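Long-range contact in lipase (Photobacterium sp. M37, PDB 2ORY), which probably catalyses the hydrolysis of triacylglycerols as a cold-adapted lipase of the class 3 family, with an alpha/beta-hydrolase fold: residues Asp200-Gly212 against Cys228-Trp242. Sequence-based numbering, arbitrary orientation.
Sequences DISTIPFAGPTAG and CTRIANSLDIVPYAW
From Thr203 to Ala207 the backbone runs parallel to Cys228-Ala232, with Thr229 N reaching Thr203 O at 3.1 Å and Ile231 N reaching Pro205 O at 3.2 Å. Pro205 lacks an N-H to answer Thr229 O and instead rests its CD against that oxygen, and Ala207 N then closes the ladder on Ile231 O. Farther on, the cis peptide between Ala241 and Trp242 turns its O and N-H to the same side, and Thr210 meets both: its N donates to Ala241 O at 2.8 Å, and its OG1, set between backbone N and carbonyl carbon (chi1 54°), accepts from Trp242 N at a short 2.6 Å. Ile231 lies alongside the Phe206 ring, its CD1 3.5 Å from Phe206 CE2, while its CD1 also meets Ile204 CG2. Pro209 CB packs on Trp242 CZ3. A water bridges Gly208 O and Arg230 NH1, and Arg230 NH2 continues to Lys287 O. Val238 N meets Asp236 OD1 from above the carboxylate plane, an Asx turn. Asp236 OD2 passes Ala207 CB (3.3 Å) to His312 ND1 and Tyr316 OH, a position consistent with the acid of a Ser174-His312-Asp236 triad, carried as in other alpha/beta hydrolases on a loop following a strand-like segment. The pairing extends the sheet edge at strand 199-206 by a short strand-like segment, with isolated bridges at Thr203-Cys228 and Phe206-Ile231; helix 175-189 packs on Thr203 and Pro205, helix 304-319 meets Ala207 and Val238, and helix 97-102 touches Trp242.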
loop_
_atom_site.group_PDB
_atom_site.type_symbol
_atom_site.label_atom_id
_atom_site.label_comp_id
_atom_site.label_asym_id
_atom_site.label_seq_id
_atom_site.Cartn_x
_atom_site.Cartn_y
_atom_site.Cartn_z
ATOM N N ASP A 200 2.656 13.770 -14.704
ATOM C CA ASP A 200 3.416 12.524 -14.828
ATOM C C ASP A 200 3.112 11.701 -13.588
ATOM O O ASP A 200 3.499 12.068 -12.468
ATOM C CB ASP A 200 4.925 12.801 -14.895
ATOM C CG ASP A 200 5.361 13.356 -16.250
ATOM O OD1 ASP A 200 4.510 13.922 -16.969
ATOM O OD2 ASP A 200 6.557 13.233 -16.591
ATOM N N ILE A 201 2.417 10.589 -13.801
ATOM C CA ILE A 201 2.006 9.717 -12.715
ATOM C C ILE A 201 2.850 8.462 -12.604
ATOM O O ILE A 201 2.992 7.714 -13.565
ATOM C CB ILE A 201 0.526 9.287 -12.895
ATOM C CG1 ILE A 201 -0.374 10.530 -12.918
ATOM C CG2 ILE A 201 0.128 8.297 -11.780
ATOM C CD1 ILE A 201 -1.844 10.245 -13.168
ATOM N N SER A 202 3.407 8.237 -11.424
ATOM C CA SER A 202 4.200 7.039 -11.169
ATOM C C SER A 202 3.764 6.456 -9.832
ATOM O O SER A 202 3.100 7.122 -9.037
ATOM C CB SER A 202 5.680 7.383 -11.075
ATOM O OG SER A 202 5.841 8.382 -10.092
ATOM N N THR A 203 4.157 5.219 -9.567
ATOM C CA THR A 203 3.797 4.606 -8.306
ATOM C C THR A 203 4.828 3.594 -7.834
ATOM O O THR A 203 5.376 2.827 -8.633
ATOM C CB THR A 203 2.409 3.918 -8.401
ATOM O OG1 THR A 203 2.087 3.316 -7.145
ATOM C CG2 THR A 203 2.407 2.848 -9.481
ATOM N N ILE A 204 5.100 3.620 -6.532
ATOM C CA ILE A 204 6.028 2.691 -5.909
ATOM C C ILE A 204 5.288 2.026 -4.753
ATOM O O ILE A 204 5.315 2.497 -3.618
ATOM C CB ILE A 204 7.308 3.413 -5.391
ATOM C CG1 ILE A 204 8.057 4.020 -6.575
ATOM C CG2 ILE A 204 8.262 2.409 -4.724
ATOM C CD1 ILE A 204 9.361 4.727 -6.191
ATOM N N PRO A 205 4.584 0.929 -5.040
ATOM C CA PRO A 205 3.822 0.188 -4.026
ATOM C C PRO A 205 4.636 -0.917 -3.375
ATOM O O PRO A 205 5.243 -1.727 -4.069
ATOM C CB PRO A 205 2.661 -0.375 -4.827
ATOM C CG PRO A 205 3.337 -0.715 -6.135
ATOM C CD PRO A 205 4.275 0.443 -6.398
ATOM N N PHE A 206 4.634 -0.950 -2.044
ATOM C CA PHE A 206 5.367 -1.960 -1.286
ATOM C C PHE A 206 4.463 -3.044 -0.712
ATOM O O PHE A 206 3.316 -2.781 -0.351
ATOM C CB PHE A 206 6.103 -1.335 -0.086
ATOM C CG PHE A 206 7.123 -0.285 -0.450
ATOM C CD1 PHE A 206 6.733 1.029 -0.722
ATOM C CD2 PHE A 206 8.470 -0.614 -0.545
ATOM C CE1 PHE A 206 7.667 1.998 -1.089
ATOM C CE2 PHE A 206 9.416 0.352 -0.915
ATOM C CZ PHE A 206 9.010 1.656 -1.187
ATOM N N ALA A 207 4.989 -4.264 -0.654
ATOM C CA ALA A 207 4.319 -5.380 0.001
ATOM C C ALA A 207 2.826 -5.559 -0.240
ATOM O O ALA A 207 2.086 -5.962 0.666
ATOM C CB ALA A 207 4.568 -5.244 1.497
ATOM N N GLY A 208 2.379 -5.289 -1.451
ATOM C CA GLY A 208 0.962 -5.396 -1.709
ATOM C C GLY A 208 0.474 -6.691 -2.301
ATOM O O GLY A 208 1.197 -7.355 -3.065
ATOM N N PRO A 209 -0.745 -7.110 -1.929
ATOM C CA PRO A 209 -1.298 -8.349 -2.475
ATOM C C PRO A 209 -1.874 -7.972 -3.849
ATOM O O PRO A 209 -1.874 -6.794 -4.205
ATOM C CB PRO A 209 -2.384 -8.710 -1.478
ATOM C CG PRO A 209 -2.913 -7.346 -1.049
ATOM C CD PRO A 209 -1.625 -6.532 -0.893
ATOM N N THR A 210 -2.363 -8.955 -4.601
ATOM C CA THR A 210 -2.936 -8.726 -5.924
ATOM C C THR A 210 -4.268 -7.999 -5.858
ATOM O O THR A 210 -5.208 -8.469 -5.213
ATOM C CB THR A 210 -3.197 -10.058 -6.684
ATOM O OG1 THR A 210 -4.009 -10.914 -5.871
ATOM C CG2 THR A 210 -1.882 -10.784 -7.030
ATOM N N ALA A 211 -4.357 -6.859 -6.527
ATOM C CA ALA A 211 -5.609 -6.114 -6.550
ATOM C C ALA A 211 -6.628 -6.737 -7.497
ATOM O O ALA A 211 -7.811 -6.722 -7.200
ATOM C CB ALA A 211 -5.368 -4.670 -6.965
ATOM N N GLY A 212 -6.180 -7.286 -8.628
ATOM C CA GLY A 212 -7.116 -7.847 -9.595
ATOM C C GLY A 212 -6.617 -9.017 -10.430
ATOM O O GLY A 212 -5.643 -9.675 -10.055
ATOM N N CYS A 228 6.173 2.288 -12.687
ATOM C CA CYS A 228 5.804 1.529 -11.491
ATOM C C CYS A 228 6.952 0.631 -11.052
ATOM O O CYS A 228 7.474 -0.174 -11.836
ATOM C CB CYS A 228 4.550 0.650 -11.685
ATOM S SG CYS A 228 4.213 -0.492 -10.247
ATOM N N THR A 229 7.350 0.783 -9.794
ATOM C CA THR A 229 8.395 -0.052 -9.220
ATOM C C THR A 229 7.745 -0.814 -8.069
ATOM O O THR A 229 7.511 -0.258 -7.006
ATOM C CB THR A 229 9.570 0.792 -8.678
ATOM O OG1 THR A 229 10.166 1.510 -9.764
ATOM C CG2 THR A 229 10.633 -0.109 -8.012
ATOM N N ARG A 230 7.442 -2.085 -8.295
ATOM C CA ARG A 230 6.791 -2.933 -7.286
ATOM C C ARG A 230 7.846 -3.563 -6.384
ATOM O O ARG A 230 8.646 -4.381 -6.831
ATOM C CB ARG A 230 5.990 -4.037 -7.983
ATOM C CG ARG A 230 4.591 -4.262 -7.440
ATOM C CD ARG A 230 4.415 -5.656 -6.914
ATOM N NE ARG A 230 4.798 -6.689 -7.866
ATOM C CZ ARG A 230 5.031 -7.952 -7.521
ATOM N NH1 ARG A 230 4.909 -8.321 -6.249
ATOM N NH2 ARG A 230 5.401 -8.840 -8.435
ATOM N N ILE A 231 7.837 -3.194 -5.113
ATOM C CA ILE A 231 8.829 -3.716 -4.184
ATOM C C ILE A 231 8.231 -4.718 -3.206
ATOM O O ILE A 231 7.357 -4.381 -2.408
ATOM C CB ILE A 231 9.528 -2.536 -3.444
ATOM C CG1 ILE A 231 10.214 -1.629 -4.490
ATOM C CG2 ILE A 231 10.549 -3.059 -2.434
ATOM C CD1 ILE A 231 10.953 -0.424 -3.937
ATOM N N ALA A 232 8.690 -5.969 -3.311
ATOM C CA ALA A 232 8.240 -7.056 -2.445
ATOM C C ALA A 232 9.412 -7.839 -1.874
ATOM O O ALA A 232 10.388 -8.116 -2.576
ATOM C CB ALA A 232 7.350 -8.001 -3.197
ATOM N N ASN A 233 9.293 -8.189 -0.597
ATOM C CA ASN A 233 10.286 -8.985 0.127
ATOM C C ASN A 233 9.940 -10.444 -0.222
ATOM O O ASN A 233 8.778 -10.840 -0.146
ATOM C CB ASN A 233 10.136 -8.694 1.635
ATOM C CG ASN A 233 10.894 -9.684 2.540
ATOM O OD1 ASN A 233 11.573 -10.602 2.077
ATOM N ND2 ASN A 233 10.756 -9.491 3.847
ATOM N N SER A 234 10.925 -11.238 -0.633
ATOM C CA SER A 234 10.644 -12.629 -0.997
ATOM C C SER A 234 10.042 -13.471 0.133
ATOM O O SER A 234 9.343 -14.458 -0.125
ATOM C CB SER A 234 11.917 -13.324 -1.505
ATOM O OG SER A 234 12.914 -13.405 -0.489
ATOM N N LEU A 235 10.305 -13.101 1.380
ATOM C CA LEU A 235 9.766 -13.886 2.485
ATOM C C LEU A 235 8.517 -13.280 3.114
ATOM O O LEU A 235 8.011 -13.778 4.119
ATOM C CB LEU A 235 10.831 -14.113 3.555
ATOM C CG LEU A 235 12.109 -14.854 3.150
ATOM C CD1 LEU A 235 12.989 -14.987 4.397
ATOM C CD2 LEU A 235 11.798 -16.235 2.567
ATOM N N ASP A 236 8.025 -12.201 2.518
ATOM C CA ASP A 236 6.808 -11.567 3.008
ATOM C C ASP A 236 5.662 -12.327 2.347
ATOM O O ASP A 236 5.580 -12.382 1.119
ATOM C CB ASP A 236 6.784 -10.089 2.599
ATOM C CG ASP A 236 5.492 -9.382 2.998
ATOM O OD1 ASP A 236 4.682 -9.962 3.751
ATOM O OD2 ASP A 236 5.289 -8.231 2.558
ATOM N N ILE A 237 4.780 -12.917 3.148
ATOM C CA ILE A 237 3.658 -13.677 2.592
ATOM C C ILE A 237 2.565 -12.840 1.910
ATOM O O ILE A 237 1.917 -13.316 0.984
ATOM C CB ILE A 237 2.952 -14.574 3.661
ATOM C CG1 ILE A 237 2.376 -13.701 4.768
ATOM C CG2 ILE A 237 3.920 -15.605 4.245
ATOM C CD1 ILE A 237 1.649 -14.470 5.831
ATOM N N VAL A 238 2.367 -11.600 2.334
ATOM C CA VAL A 238 1.303 -10.761 1.762
ATOM C C VAL A 238 1.216 -10.690 0.241
ATOM O O VAL A 238 0.147 -10.906 -0.333
ATOM C CB VAL A 238 1.384 -9.363 2.342
ATOM C CG1 VAL A 238 0.384 -8.426 1.653
ATOM C CG2 VAL A 238 1.107 -9.460 3.822
ATOM N N PRO A 239 2.331 -10.376 -0.437
ATOM C CA PRO A 239 2.302 -10.307 -1.898
ATOM C C PRO A 239 1.950 -11.648 -2.520
ATOM O O PRO A 239 1.678 -11.708 -3.716
ATOM C CB PRO A 239 3.728 -9.902 -2.254
ATOM C CG PRO A 239 4.118 -9.070 -1.118
ATOM C CD PRO A 239 3.619 -9.871 0.061
ATOM N N TYR A 240 1.980 -12.723 -1.728
ATOM C CA TYR A 240 1.672 -14.060 -2.262
ATOM C C TYR A 240 0.192 -14.361 -2.477
ATOM O O TYR A 240 -0.161 -15.453 -2.923
ATOM C CB TYR A 240 2.260 -15.167 -1.374
ATOM C CG TYR A 240 3.755 -15.380 -1.522
ATOM C CD1 TYR A 240 4.665 -14.465 -0.988
ATOM C CD2 TYR A 240 4.262 -16.515 -2.165
ATOM C CE1 TYR A 240 6.034 -14.667 -1.081
ATOM C CE2 TYR A 240 5.653 -16.732 -2.267
ATOM C CZ TYR A 240 6.526 -15.800 -1.720
ATOM O OH TYR A 240 7.891 -15.981 -1.797
ATOM N N ALA A 241 -0.671 -13.413 -2.128
ATOM C CA ALA A 241 -2.112 -13.561 -2.321
ATOM C C ALA A 241 -2.482 -12.576 -3.428
ATOM O O ALA A 241 -1.905 -11.479 -3.492
ATOM C CB ALA A 241 -2.851 -13.205 -1.043
ATOM N N TRP A 242 -3.432 -12.921 -4.291
ATOM C CA TRP A 242 -4.164 -14.173 -4.256
ATOM C C TRP A 242 -3.928 -15.041 -5.501
ATOM O O TRP A 242 -4.783 -15.835 -5.877
ATOM C CB TRP A 242 -5.663 -13.878 -4.128
ATOM C CG TRP A 242 -6.109 -13.524 -2.744
ATOM C CD1 TRP A 242 -6.629 -14.374 -1.804
ATOM C CD2 TRP A 242 -6.100 -12.225 -2.148
ATOM N NE1 TRP A 242 -6.948 -13.683 -0.667
ATOM C CE2 TRP A 242 -6.633 -12.359 -0.847
ATOM C CE3 TRP A 242 -5.698 -10.959 -2.587
ATOM C CZ2 TRP A 242 -6.773 -11.272 0.022
ATOM C CZ3 TRP A 242 -5.840 -9.870 -1.722
ATOM C CH2 TRP A 242 -6.373 -10.036 -0.435
HETATM O O HOH W 1 3.857 -6.509 -4.091
#